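PDB 5EC6: HpuA, which binds haemoglobin as an outer-membrane lipoprotein receptor, probably as a step in acquiring haem iron from the host. Local coordinates for residues L131-S135 and M136-A140; R183-D187 and R188-S192; G204-T208 and G209-T213. One frame throughout, in Å; residues are numbered along the deposited sequence. Where two conformers were deposited one is given.

Contact 1: residues L131-S135 and M136-A140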
loop_
_atom_site.group_PDB
_atom_site.type_symbol
_atom_site.label_atom_id
_atom_site.label_comp_id
_atom_site.label_asym_id
_atom_site.label_seq_id
_atom_site.Cartn_x
_atom_site.Cartn_y
_atom_site.Cartn_z
ATOM N N LEU A 131 5.831 -4.826 4.529
ATOM C CA LEU A 131 5.527 -5.460 3.263
ATOM C C LEU A 131 4.379 -6.439 3.374
ATOM O O LEU A 131 3.855 -6.859 2.361
ATOM C CB LEU A 131 6.743 -6.268 2.777
ATOM C CG LEU A 131 8.085 -5.598 2.520
ATOM C CD1 LEU A 131 9.104 -6.713 2.342
ATOM C CD2 LEU A 131 7.996 -4.711 1.277
ATOM N N ARG A 132 4.036 -6.817 4.605
ATOM C CA ARG A 132 3.090 -7.871 4.861
ATOM C C ARG A 132 1.656 -7.363 4.781
ATOM O O ARG A 132 0.863 -7.498 5.721
ATOM C CB ARG A 132 3.301 -8.425 6.269
ATOM C CG ARG A 132 4.675 -8.964 6.620
ATOM C CD ARG A 132 4.648 -9.474 8.081
ATOM N NE ARG A 132 5.818 -10.283 8.428
ATOM C CZ ARG A 132 6.023 -11.534 8.005
ATOM N NH1 ARG A 132 5.135 -12.142 7.219
ATOM N NH2 ARG A 132 7.126 -12.188 8.366
ATOM N N LEU A 133 1.323 -6.758 3.671
ATOM C CA LEU A 133 0.020 -6.140 3.538
ATOM C C LEU A 133 -0.919 -7.260 3.202
ATOM O O LEU A 133 -0.492 -8.198 2.505
ATOM C CB LEU A 133 0.071 -5.124 2.410
ATOM C CG LEU A 133 1.089 -4.025 2.620
ATOM C CD1 LEU A 133 1.243 -3.229 1.332
ATOM C CD2 LEU A 133 0.667 -3.113 3.703
ATOM N N LYS A 134 -2.126 -7.238 3.784
ATOM C CA LYS A 134 -3.198 -8.214 3.492
ATOM C C LYS A 134 -4.448 -7.601 2.925
ATOM O O LYS A 134 -5.266 -8.302 2.356
ATOM C CB LYS A 134 -3.602 -9.010 4.757
ATOM C CG LYS A 134 -2.454 -9.619 5.517
ATOM C CD LYS A 134 -1.794 -10.809 4.836
ATOM C CE LYS A 134 -0.769 -11.417 5.815
ATOM N NZ LYS A 134 0.603 -11.649 5.259
ATOM N N SER A 135 -4.611 -6.286 3.046
ATOM C CA SER A 135 -5.842 -5.631 2.625
ATOM C C SER A 135 -5.654 -4.444 1.649
ATOM O O SER A 135 -6.591 -3.695 1.374
ATOM C CB SER A 135 -6.617 -5.097 3.820
ATOM O OG SER A 135 -6.990 -6.160 4.698
ATOM N N MET A 136 -4.472 -4.349 1.086
ATOM C CA MET A 136 -4.137 -3.270 0.147
ATOM C C MET A 136 -2.959 -3.684 -0.688
ATOM O O MET A 136 -2.227 -4.631 -0.341
ATOM C CB MET A 136 -3.879 -1.931 0.896
ATOM C CG MET A 136 -2.731 -2.030 1.821
ATOM S SD MET A 136 -2.160 -0.391 2.351
ATOM C CE MET A 136 -1.508 0.216 0.835
ATOM N N GLN A 137 -2.690 -2.893 -1.736
ATOM C CA GLN A 137 -1.491 -2.968 -2.528
ATOM C C GLN A 137 -1.073 -1.552 -2.859
ATOM O O GLN A 137 -1.901 -0.632 -2.829
ATOM C CB GLN A 137 -1.732 -3.705 -3.866
ATOM C CG GLN A 137 -1.173 -5.111 -3.949
ATOM C CD GLN A 137 0.339 -5.216 -3.954
ATOM O OE1 GLN A 137 1.044 -4.290 -3.664
ATOM N NE2 GLN A 137 0.825 -6.407 -4.224
ATOM N N PHE A 138 0.208 -1.386 -3.156
ATOM C CA PHE A 138 0.689 -0.115 -3.720
ATOM C C PHE A 138 1.752 -0.407 -4.740
ATOM O O PHE A 138 2.364 -1.482 -4.719
ATOM C CB PHE A 138 1.140 0.889 -2.624
ATOM C CG PHE A 138 2.435 0.553 -1.942
ATOM C CD1 PHE A 138 2.507 -0.440 -0.952
ATOM C CD2 PHE A 138 3.595 1.226 -2.262
ATOM C CE1 PHE A 138 3.684 -0.723 -0.302
ATOM C CE2 PHE A 138 4.797 0.897 -1.655
ATOM C CZ PHE A 138 4.844 -0.061 -0.675
ATOM N N GLY A 139 1.962 0.556 -5.628
ATOM C CA GLY A 139 2.863 0.343 -6.734
ATOM C C GLY A 139 2.772 1.445 -7.733
ATOM O O GLY A 139 2.456 2.605 -7.409
ATOM N N ALA A 140 3.152 1.110 -8.980
ATOM C CA ALA A 140 3.178 2.100 -10.069
ATOM C C ALA A 140 2.984 1.402 -11.377
ATOM O O ALA A 140 3.453 0.256 -11.558
ATOM C CB ALA A 140 4.497 2.840 -10.104
#

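Contact 2: residues R183-D187 and R188-S192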
loop_
_atom_site.group_PDB
_atom_site.type_symbol
_atom_site.label_atom_id
_atom_site.label_comp_id
_atom_site.label_asym_id
_atom_site.label_seq_id
_atom_site.Cartn_x
_atom_site.Cartn_y
_atom_site.Cartn_z
ATOM N N ARG A 183 8.970 5.382 -5.594
ATOM C CA ARG A 183 8.989 6.296 -6.703
ATOM C C ARG A 183 9.461 5.507 -7.963
ATOM O O ARG A 183 9.877 4.341 -7.868
ATOM C CB ARG A 183 9.943 7.477 -6.434
ATOM C CG ARG A 183 9.532 8.446 -5.251
ATOM C CD ARG A 183 10.589 9.507 -5.067
ATOM N NE ARG A 183 10.154 10.774 -4.453
ATOM C CZ ARG A 183 10.888 11.519 -3.636
ATOM N NH1 ARG A 183 12.128 11.134 -3.197
ATOM N NH2 ARG A 183 10.329 12.601 -3.120
ATOM N N VAL A 184 9.335 6.138 -9.125
ATOM C CA VAL A 184 9.903 5.590 -10.370
ATOM C C VAL A 184 10.962 6.566 -10.864
ATOM O O VAL A 184 10.680 7.749 -11.054
ATOM C CB VAL A 184 8.831 5.342 -11.433
ATOM C CG1 VAL A 184 9.545 4.826 -12.699
ATOM C CG2 VAL A 184 7.818 4.342 -10.964
ATOM N N LYS A 185 12.182 6.068 -10.993
ATOM C CA LYS A 185 13.278 6.869 -11.545
ATOM C C LYS A 185 13.925 6.078 -12.661
ATOM O O LYS A 185 14.361 4.949 -12.436
ATOM C CB LYS A 185 14.339 7.127 -10.490
ATOM C CG LYS A 185 15.663 7.629 -11.096
ATOM C CD LYS A 185 16.602 8.184 -10.035
ATOM C CE LYS A 185 17.204 7.070 -9.198
ATOM N NZ LYS A 185 17.988 7.699 -8.116
ATOM N N ASN A 186 13.974 6.649 -13.866
ATOM C CA ASN A 186 14.747 6.008 -14.943
ATOM C C ASN A 186 14.425 4.554 -15.117
ATOM O O ASN A 186 15.306 3.685 -14.970
ATOM C CB ASN A 186 16.242 6.099 -14.641
ATOM C CG ASN A 186 16.819 7.438 -14.997
ATOM O OD1 ASN A 186 17.533 8.049 -14.196
ATOM N ND2 ASN A 186 16.507 7.913 -16.204
ATOM N N ASP A 187 13.174 4.285 -15.434
ATOM C CA ASP A 187 12.700 2.938 -15.733
ATOM C C ASP A 187 12.726 1.914 -14.572
ATOM O O ASP A 187 12.259 0.768 -14.738
ATOM C CB ASP A 187 13.410 2.374 -17.004
ATOM C CG ASP A 187 12.660 2.694 -18.285
ATOM O OD1 ASP A 187 11.733 3.536 -18.248
ATOM O OD2 ASP A 187 13.000 2.099 -19.337
ATOM N N ARG A 188 13.190 2.345 -13.390
ATOM C CA ARG A 188 13.224 1.464 -12.234
ATOM C C ARG A 188 12.334 1.999 -11.127
ATOM O O ARG A 188 12.131 3.199 -10.972
ATOM C CB ARG A 188 14.628 1.282 -11.718
ATOM C CG ARG A 188 15.321 0.262 -12.652
ATOM C CD ARG A 188 16.757 0.154 -12.328
ATOM N NE ARG A 188 17.007 -0.751 -11.227
ATOM C CZ ARG A 188 16.987 -2.076 -11.257
ATOM N NH1 ARG A 188 16.662 -2.789 -12.365
ATOM N NH2 ARG A 188 17.303 -2.702 -10.138
ATOM N N ALA A 189 11.841 1.070 -10.370
ATOM C CA ALA A 189 11.230 1.391 -9.103
ATOM C C ALA A 189 12.281 1.598 -8.030
ATOM O O ALA A 189 13.220 0.807 -7.893
ATOM C CB ALA A 189 10.304 0.251 -8.701
ATOM N N VAL A 190 12.119 2.651 -7.236
ATOM C CA VAL A 190 13.050 2.946 -6.183
ATOM C C VAL A 190 12.260 3.071 -4.873
ATOM O O VAL A 190 11.138 3.583 -4.860
ATOM C CB VAL A 190 13.891 4.202 -6.468
ATOM C CG1 VAL A 190 14.838 3.917 -7.637
ATOM C CG2 VAL A 190 13.077 5.437 -6.792
ATOM N N THR A 191 12.848 2.552 -3.823
ATOM C CA THR A 191 12.160 2.421 -2.530
ATOM C C THR A 191 12.902 3.078 -1.396
ATOM O O THR A 191 14.151 3.230 -1.387
ATOM C CB THR A 191 11.818 0.967 -2.222
ATOM O OG1 THR A 191 12.988 0.116 -2.396
ATOM C CG2 THR A 191 10.693 0.488 -3.107
ATOM N N SER A 192 12.131 3.499 -0.391
ATOM C CA SER A 192 12.673 4.098 0.812
ATOM C C SER A 192 13.485 3.093 1.636
ATOM O O SER A 192 13.294 1.888 1.539
ATOM C CB SER A 192 11.528 4.677 1.657
ATOM O OG SER A 192 10.594 3.681 1.974
#

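Contact 3: residues G204-T208 and G209-T213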
loop_
_atom_site.group_PDB
_atom_site.type_symbol
_atom_site.label_atom_id
_atom_site.label_comp_id
_atom_site.label_asym_id
_atom_site.label_seq_id
_atom_site.Cartn_x
_atom_site.Cartn_y
_atom_site.Cartn_z
ATOM N N GLY A 204 11.544 -6.979 17.133
ATOM C CA GLY A 204 11.150 -6.055 16.066
ATOM C C GLY A 204 12.070 -4.845 15.920
ATOM O O GLY A 204 11.589 -3.687 15.814
ATOM N N GLN A 205 13.382 -5.128 15.899
ATOM C CA GLN A 205 14.436 -4.126 15.694
ATOM C C GLN A 205 14.524 -3.634 14.234
ATOM O O GLN A 205 14.667 -4.420 13.309
ATOM C CB GLN A 205 15.822 -4.642 16.105
ATOM C CG GLN A 205 16.901 -3.610 15.793
ATOM C CD GLN A 205 18.317 -3.971 16.225
ATOM O OE1 GLN A 205 18.619 -5.129 16.550
ATOM N NE2 GLN A 205 19.202 -2.959 16.227
ATOM N N VAL A 206 14.545 -2.317 14.068
ATOM C CA VAL A 206 14.642 -1.706 12.748
ATOM C C VAL A 206 15.871 -0.801 12.708
ATOM O O VAL A 206 16.012 0.128 13.493
ATOM C CB VAL A 206 13.334 -0.880 12.467
ATOM C CG1 VAL A 206 13.415 -0.149 11.137
ATOM C CG2 VAL A 206 12.091 -1.763 12.514
ATOM N N VAL A 207 16.770 -1.071 11.781
ATOM C CA VAL A 207 17.998 -0.337 11.638
ATOM C C VAL A 207 17.708 0.980 10.897
ATOM O O VAL A 207 18.141 2.065 11.305
ATOM C CB VAL A 207 19.022 -1.174 10.847
ATOM C CG1 VAL A 207 20.249 -0.335 10.508
ATOM C CG2 VAL A 207 19.358 -2.446 11.622
ATOM N N THR A 208 16.967 0.857 9.796
ATOM C CA THR A 208 16.422 2.013 9.080
ATOM C C THR A 208 15.008 1.680 8.617
ATOM O O THR A 208 14.746 0.569 8.201
ATOM C CB THR A 208 17.226 2.351 7.815
ATOM O OG1 THR A 208 18.612 2.009 8.004
ATOM C CG2 THR A 208 17.067 3.832 7.489
ATOM N N GLY A 209 14.096 2.629 8.749
ATOM C CA GLY A 209 12.715 2.386 8.325
ATOM C C GLY A 209 11.979 3.731 8.294
ATOM O O GLY A 209 12.536 4.789 8.646
ATOM N N SER A 210 10.730 3.680 7.853
ATOM C CA SER A 210 9.893 4.866 7.747
ATOM C C SER A 210 8.623 4.631 8.527
ATOM O O SER A 210 8.022 3.545 8.449
ATOM C CB SER A 210 9.512 5.111 6.314
ATOM O OG SER A 210 10.649 5.350 5.445
ATOM N N PHE A 211 8.242 5.644 9.297
ATOM C CA PHE A 211 7.083 5.529 10.177
ATOM C C PHE A 211 6.164 6.750 10.031
ATOM O O PHE A 211 6.620 7.887 9.928
ATOM C CB PHE A 211 7.527 5.396 11.639
ATOM C CG PHE A 211 8.494 4.227 11.829
ATOM C CD1 PHE A 211 8.006 2.968 11.936
ATOM C CD2 PHE A 211 9.856 4.426 11.749
ATOM C CE1 PHE A 211 8.848 1.875 12.070
ATOM C CE2 PHE A 211 10.721 3.349 11.858
ATOM C CZ PHE A 211 10.203 2.081 12.026
ATOM N N LEU A 212 4.875 6.445 9.982
ATOM C CA LEU A 212 3.838 7.481 10.001
ATOM C C LEU A 212 2.950 7.238 11.217
ATOM O O LEU A 212 2.541 6.107 11.485
ATOM C CB LEU A 212 2.979 7.430 8.734
ATOM C CG LEU A 212 3.714 7.536 7.399
ATOM C CD1 LEU A 212 2.740 7.366 6.248
ATOM C CD2 LEU A 212 4.533 8.795 7.284
ATOM N N THR A 213 2.632 8.313 11.941
ATOM C CA THR A 213 1.739 8.239 13.079
ATOM C C THR A 213 0.510 9.108 12.861
ATOM O O THR A 213 0.601 10.286 12.433
ATOM C CB THR A 213 2.490 8.614 14.358
ATOM O OG1 THR A 213 3.370 7.543 14.667
ATOM C CG2 THR A 213 1.598 8.852 15.537
#

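Contact 1: residues L131-S135 and M136-A140
F138, whose ring meets L133 across this short stretch, gives its backbone N to the side chain of the residue before it: Q137 OE1 accepts at 3.1 Å, with the donor in the amide plane and on a lone pair, though the angle at the hydrogen is a bent 136°. Q137 NE2 continues to the backbone O of C119, so both ends of that amide are used.

That bond is internal to 136-140; the side chains that meet across the two segments are apolar. They lie where the loop after strand 115-118 runs into strand 136-142, close to the centre of the chain. L133 points back at the strand and splits its branches between two partners. CD1 comes to the edge of the F138 ring, in its plane, 3.8 Å from F138 CD1, and the two side chains cross at about a right angle. L133 CD2 lies 4.0 Å from M136 CG, with M136 SD a little farther off. M136 reaches this branch because its CG sits between the backbone N and the carbonyl carbon (chi1 62°). Nearer the main chain, L133 CB lies 3.6 Å from M136 O.

The loop has an inverse gamma turn centred on R132, and the two carboxylate oxygens of E283 accept the backbone N atoms of K134 and S135. I180 and L182 of strand 174-185 pack against F138, while T303 lies against L133. Van der Waals contact alone therefore joins the L133, M136 and F138 side chains, whereas the side-chain hydrogen bonds of Q137 and E283 go to main-chain groups, with the E283 charge probably stabilised by the two it receives.

Contact 2: residues R183-D187 and R188-S192
R183 and V190 form the pair farther from the turn in a two-residue beta hairpin, in which strand 174-185 turns back into strand 188-191 through a type I' turn from K185 to R188. This end is buried and closely packed. V190 N donates to R183 O over 2.9 Å, nearly straight at 173°, and R183 N returns a bond of the same length to V190 O in its carbonyl plane. On the same face of the ribbon V190 CG2, held between its backbone N and carbonyl carbon, comes 3.8 Å from R183 CB. Beyond CB the arginine runs extended, away from the hairpin, to L296 O, D233 O, F231 O and S253 OG, with F231 also a cation-pi partner. The other face carries V184 and A189, a non-hydrogen-bonded pair that sits against A140 and I117 respectively.

The turn end is looser. N186 is exposed, and the second hydrogen-bonded pair is less regular: K185 N lies almost in line with the C=O bond of R188, 2.9 Å from R188 O, but its N-H is bent (150°), and R188 N approaches K185 O from above its carbonyl plane. The long side chains diverge, K185 NZ going to E230 O and R188 NE to S104 OG. D187 has a long, weak ion pair with K146. Between the two ends, V184 CA makes a CA-H...O contact of 3.3 Å with R188 O, and V184 CG1 stands 3.5 Å from that same oxygen.

Contact 3: residues G204-T208 and G209-T213
V206 and F211 meet methyl to ring edge on the surface, at the classic beta bulge at the start of strand 208-215. The bulge places V207 and T208 together opposite E195, and the chain turns a corner at V207, which lets V206 look back along the strand that follows. Across the two segments V206 touches through CG1 alone. That methyl is anti to the backbone N (chi1 177°) and lies near the plane of the F211 ring, 4.0 Å from F211 CZ, so it meets the far end of the ring and not a face. F211 contributes the other half of the approach: with CG beside the backbone N (chi1 -55°), the ring leans back toward the corner. E178 of neighbouring strand 174-185 touches both side chains, and H318 also packs on F211.

G209, between them in sequence, lies beside the same methyl. With no side chain in the way, its main chain runs close to it, V206 CG1 being 3.9 Å from G209 CA. T208 CG2 lies 3.4 Å from G209 N, while its side chain also touches S193 of a nearby loop. The T208-G209 peptide is met by V206 as well, through a contact of 3.7 Å between V206 CG1 and G209 N.

Strand 174-185 ties the three contacts together. Contact 2 contains its last residues, contact 3 lies on strand 208-215, its antiparallel neighbour, and contact 1 packs against it through L131, F138 and A140. Contacts 1 and 2 touch directly where A140 CB comes within 3.7 Å of V184 CG2; contacts 2 and 3 meet at S192 OG and S210 OG, 3.9 Å apart. Contacts 1 and 3 do not touch, their nearest atoms being about 9 Å apart. Centre to centre, contact 1 is about 17 Å from each of the others. A glycerol, probably from crystallisation, is hydrogen-bonded to V184 O in contact 2. This is the apo form, without bound haemoglobin.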